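Side-chain contacts in chitin-binding domain 3 protein (Micromonospora aurantiaca ATCC 27029, PDB 5OPF), which acts as a copper-dependent lytic polysaccharide monooxygenase, probably cleaving glycosidic chains of cellulose or chitin by oxidation: residues R74-S77 against G78-A82; I64-G67 against Q68-S71. One frame throughout, in Å; residues are numbered along the deposited sequence.

Interaction 1 of 2, residues R74-S77 against G78-A82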
loop_
_atom_site.group_PDB
_atom_site.type_symbol
_atom_site.label_atom_id
_atom_site.label_comp_id
_atom_site.label_asym_id
_atom_site.label_seq_id
_atom_site.Cartn_x
_atom_site.Cartn_y
_atom_site.Cartn_z
ATOM N N ARG A 74 7.844 9.907 3.474
ATOM C CA ARG A 74 8.976 9.626 4.353
ATOM C C ARG A 74 8.569 9.740 5.819
ATOM O O ARG A 74 9.310 10.246 6.661
ATOM C CB ARG A 74 10.194 10.491 4.013
ATOM C CG ARG A 74 10.614 10.311 2.560
ATOM C CD ARG A 74 11.938 10.981 2.227
ATOM N NE ARG A 74 12.153 10.931 0.791
ATOM C CZ ARG A 74 12.490 11.958 0.021
ATOM N NH1 ARG A 74 12.756 13.145 0.544
ATOM N NH2 ARG A 74 12.551 11.791 -1.289
ATOM N N THR A 75 7.392 9.205 6.123
ATOM C CA THR A 75 6.851 9.258 7.469
ATOM C C THR A 75 7.747 8.521 8.466
ATOM O O THR A 75 8.556 7.658 8.116
ATOM C CB THR A 75 5.424 8.706 7.491
ATOM O OG1 THR A 75 4.809 9.098 8.718
ATOM C CG2 THR A 75 5.371 7.169 7.327
ATOM N N GLN A 76 7.591 8.897 9.733
ATOM C CA GLN A 76 8.240 8.220 10.849
ATOM C C GLN A 76 9.745 8.116 10.652
ATOM O O GLN A 76 10.344 7.035 10.702
ATOM C CB GLN A 76 7.599 6.874 11.101
ATOM C CG GLN A 76 6.171 7.050 11.536
ATOM C CD GLN A 76 5.488 5.747 11.732
ATOM O OE1 GLN A 76 6.041 4.841 12.358
ATOM N NE2 GLN A 76 4.283 5.614 11.186
ATOM N N SER A 77 10.349 9.275 10.423
ATOM C CA SER A 77 11.793 9.409 10.359
ATOM C C SER A 77 12.394 8.536 9.275
ATOM O O SER A 77 13.531 8.079 9.397
ATOM C CB SER A 77 12.447 9.124 11.712
ATOM O OG SER A 77 11.936 9.990 12.707
ATOM N N GLY A 78 11.642 8.298 8.210
ATOM C CA GLY A 78 12.171 7.594 7.059
ATOM C C GLY A 78 12.116 6.084 7.123
ATOM O O GLY A 78 12.724 5.426 6.276
ATOM N N ARG A 79 11.369 5.511 8.071
ATOM C CA ARG A 79 11.321 4.063 8.235
ATOM C C ARG A 79 11.003 3.337 6.932
ATOM O O ARG A 79 11.545 2.253 6.675
ATOM C CB ARG A 79 10.292 3.708 9.311
ATOM C CG ARG A 79 9.987 2.222 9.429
ATOM C CD ARG A 79 9.161 1.911 10.652
ATOM N NE ARG A 79 10.013 1.958 11.838
ATOM C CZ ARG A 79 9.613 1.720 13.082
ATOM N NH1 ARG A 79 8.342 1.444 13.341
ATOM N NH2 ARG A 79 10.495 1.762 14.074
ATOM N N TYR A 80 10.096 3.895 6.127
ATOM C CA TYR A 80 9.575 3.238 4.932
ATOM C C TYR A 80 10.158 3.795 3.627
ATOM O O TYR A 80 9.631 3.489 2.546
ATOM C CB TYR A 80 8.035 3.325 4.915
ATOM C CG TYR A 80 7.380 2.752 6.158
ATOM C CD1 TYR A 80 7.081 1.398 6.259
ATOM C CD2 TYR A 80 7.058 3.566 7.229
ATOM C CE1 TYR A 80 6.492 0.869 7.398
ATOM C CE2 TYR A 80 6.462 3.057 8.372
ATOM C CZ TYR A 80 6.186 1.701 8.454
ATOM O OH TYR A 80 5.595 1.201 9.598
ATOM N N ASN A 81 11.258 4.553 3.695
ATOM C CA ASN A 81 11.792 5.223 2.510
ATOM C C ASN A 81 12.130 4.253 1.385
ATOM O O ASN A 81 12.014 4.610 0.206
ATOM C CB ASN A 81 13.042 6.021 2.875
ATOM C CG ASN A 81 12.732 7.287 3.646
ATOM O OD1 ASN A 81 11.586 7.571 3.971
ATOM N ND2 ASN A 81 13.771 8.055 3.946
ATOM N N ALA A 82 12.607 3.050 1.714
ATOM C CA ALA A 82 12.991 2.101 0.672
ATOM C C ALA A 82 11.806 1.616 -0.158
ATOM O O ALA A 82 12.015 1.047 -1.240
ATOM C CB ALA A 82 13.731 0.912 1.273
HETATM O O HOH W 1 9.050 6.469 5.704
HETATM O O HOH W 2 5.856 2.174 12.158
#
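Thr75 and Tyr80 form the enclosed side of this tight turn, a worked example of how a short chain reversal can be buried on one flank and exposed on the other. The two side chains run alongside each other in the same direction, and methyl CG2 of Thr75 rests 4.0 Å from ring atom CD2 of Tyr80. Thr75 turns OG1 away from its own N (chi1 -165°), toward the carbonyl of Phe52, which it hydrogen-bonds; this places the methyl beside the ring. CG of Arg79 lies over one face of that ring, 3.7 Å above the Tyr80 plane and shifted toward its rim. Water 1 sits between the backbones of the pair, accepting from Tyr80 N at 2.8 Å and able to donate to Thr75 O and Asn81 OD1. Water 2, at the far end of the ring, donates to Gln76 OE1 (2.7 Å) and Tyr80 OH and accepts from Arg79 NH1 (2.8 Å).

The backbone closes the reversal. N of Gly78 gives a hydrogen bond to Thr75 O (3.2 Å) and a weak one to Arg74 O, while Arg79 N bonds to Gln76 O; a type I beta turn from Gly78 to Asn81 follows. Gly78 adopts backbone angles at which a CB would press on the preceding carbonyl.

The exposed side belongs to Arg74. Its aliphatic stem crosses Asn81 at about a right angle yet lies close against the amide oxygen, Arg74 CG 3.2 Å from Asn81 OD1, with guanidinium and amide planes 72° apart.

Gln76, its side chain about 10 Å from the copper, gives NE2 to the carbonyls of Gly50 and Phe52, and Tyr80 OH bonds to Asn47 O. Helix 75-78 is thereby tied to strand 52-54 and the loop preceding it, while Tyr80 and Arg79 touch helix 43-46 and Ala82 packs on helix 32-40.

Interaction 2 of 2, residues I64-G67 against Q68-S71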
loop_
_atom_site.group_PDB
_atom_site.type_symbol
_atom_site.label_atom_id
_atom_site.label_comp_id
_atom_site.label_asym_id
_atom_site.label_seq_id
_atom_site.Cartn_x
_atom_site.Cartn_y
_atom_site.Cartn_z
ATOM N N ILE A 64 2.387 14.790 0.955
ATOM C CA ILE A 64 3.103 13.672 0.345
ATOM C C ILE A 64 3.622 14.076 -1.029
ATOM O O ILE A 64 2.872 14.013 -2.016
ATOM C CB ILE A 64 2.205 12.436 0.283
ATOM C CG1 ILE A 64 1.888 12.011 1.720
ATOM C CG2 ILE A 64 2.879 11.307 -0.501
ATOM C CD1 ILE A 64 0.885 10.940 1.792
ATOM N N PRO A 65 4.871 14.507 -1.142
ATOM C CA PRO A 65 5.394 14.899 -2.457
ATOM C C PRO A 65 5.459 13.732 -3.428
ATOM O O PRO A 65 5.609 12.572 -3.043
ATOM C CB PRO A 65 6.802 15.407 -2.137
ATOM C CG PRO A 65 6.761 15.810 -0.702
ATOM C CD PRO A 65 5.822 14.827 -0.063
ATOM N N ASP A 66 5.397 14.068 -4.716
ATOM C CA ASP A 66 5.620 13.077 -5.756
ATOM C C ASP A 66 6.938 12.355 -5.499
ATOM O O ASP A 66 7.932 12.960 -5.088
ATOM C CB ASP A 66 5.670 13.745 -7.140
ATOM C CG ASP A 66 4.298 14.149 -7.672
ATOM O OD1 ASP A 66 3.263 13.784 -7.074
ATOM O OD2 ASP A 66 4.279 14.835 -8.719
ATOM N N GLY A 67 6.944 11.053 -5.768
ATOM C CA GLY A 67 8.100 10.216 -5.519
ATOM C C GLY A 67 8.225 9.715 -4.097
ATOM O O GLY A 67 9.152 8.943 -3.809
ATOM N N GLN A 68 7.329 10.138 -3.203
ATOM C CA GLN A 68 7.312 9.715 -1.807
ATOM C C GLN A 68 5.968 9.106 -1.428
ATOM O O GLN A 68 5.667 8.960 -0.242
ATOM C CB GLN A 68 7.633 10.885 -0.878
ATOM C CG GLN A 68 8.984 11.512 -1.142
ATOM C CD GLN A 68 9.205 12.797 -0.396
ATOM O OE1 GLN A 68 9.805 13.747 -0.940
ATOM N NE2 GLN A 68 8.760 12.849 0.830
ATOM N N LEU A 69 5.146 8.732 -2.409
ATOM C CA LEU A 69 3.823 8.197 -2.080
ATOM C C LEU A 69 3.924 6.901 -1.281
ATOM O O LEU A 69 3.203 6.712 -0.294
ATOM C CB LEU A 69 2.978 7.995 -3.344
ATOM C CG LEU A 69 2.267 9.258 -3.848
ATOM C CD1 LEU A 69 3.237 10.309 -4.363
ATOM C CD2 LEU A 69 1.247 8.916 -4.903
ATOM N N CYS A 70 4.810 5.992 -1.693
ATOM C CA CYS A 70 4.829 4.661 -1.091
ATOM C C CYS A 70 5.437 4.632 0.310
ATOM O O CYS A 70 5.234 3.647 1.037
ATOM C CB CYS A 70 5.522 3.668 -2.019
ATOM S SG CYS A 70 4.727 3.514 -3.643
ATOM N N SER A 71 6.178 5.672 0.696
ATOM C CA SER A 71 6.685 5.819 2.054
ATOM C C SER A 71 5.824 6.744 2.902
ATOM O O SER A 71 6.221 7.082 4.023
ATOM C CB SER A 71 8.101 6.366 2.032
ATOM O OG SER A 71 8.096 7.712 1.615
HETATM O O HOH W 3 10.453 13.316 -3.914
#
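The side-chain amide of Gln68 lies with one face against the Pro65 ring, whose CB is 3.6 Å from OE1 and whose CD is 3.7 Å from NE2 of Gln68. Over the opposite face comes the guanidinium of Arg74, nearly parallel to the amide. At the oxygen end, water 3 donates to OE1 (3.1 Å) and also to Asp66 O, bridging the amide to the backbone of the turn. The Gln68 chain stands with CG anti to its carbonyl carbon (chi1 -59°) and then runs extended, which carries the amide back over the proline.

Beneath this lid, a type II beta turn from Pro65 to Gln68 closes through the bond from Gln68 N to Pro65 O, 3.0 Å long and tilted 29° from the carbonyl plane. Gly67 occupies the turn corner with positive phi, where a CB would strike the carbonyl oxygen of Asp66. Replacing Gln68 with an alanine would probably uncover the Pro65 ring and leave water 3 and the Arg74 guanidinium without their amide partner.

The buried part is made by two aliphatic side chains, which pack on each other and on backbone carbonyls. Ile64 CG2 sits 3.6 Å from Leu69 CA, 4.0 Å from Leu69 CG and 3.7 Å from Gln68 O; Leu69 sends CD1 under the turn, 3.5 Å from Pro65 O.

This loop links helix 60-63 to helix 75-78. Cys70 fastens it by a disulfide to Cys188 in strand 183-192, and Leu69 O accepts from Tyr173 OH in strand 169-178. On another side, Ile64 O and Asp66 OD1 bond to Trp131, in the loop before strand 134-140.

How the interactions relate
Interaction 2 precedes interaction 1 along the chain, their centres 10 Å apart on the same side of the molecule. Each is partly buried: Thr75 with Tyr80 and Ile64 with Leu69 face inward, whereas Arg74 and Pro65 are exposed. Their inner parts differ, an aromatic ring against a methyl in 74-82 and aliphatic branches against each other and carbonyl oxygens in 64-71. Water bridges backbone and side chains in the first; in the second a single water links the Gln68 amide to Asp66 O. Interaction 2 is tied to the sheet covalently; interaction 1 relies on hydrogen bonds to strand 52-54 and its preceding loop. Ser71 OG accepts from Arg74 N, and Ser71 CB packs against Tyr80 O.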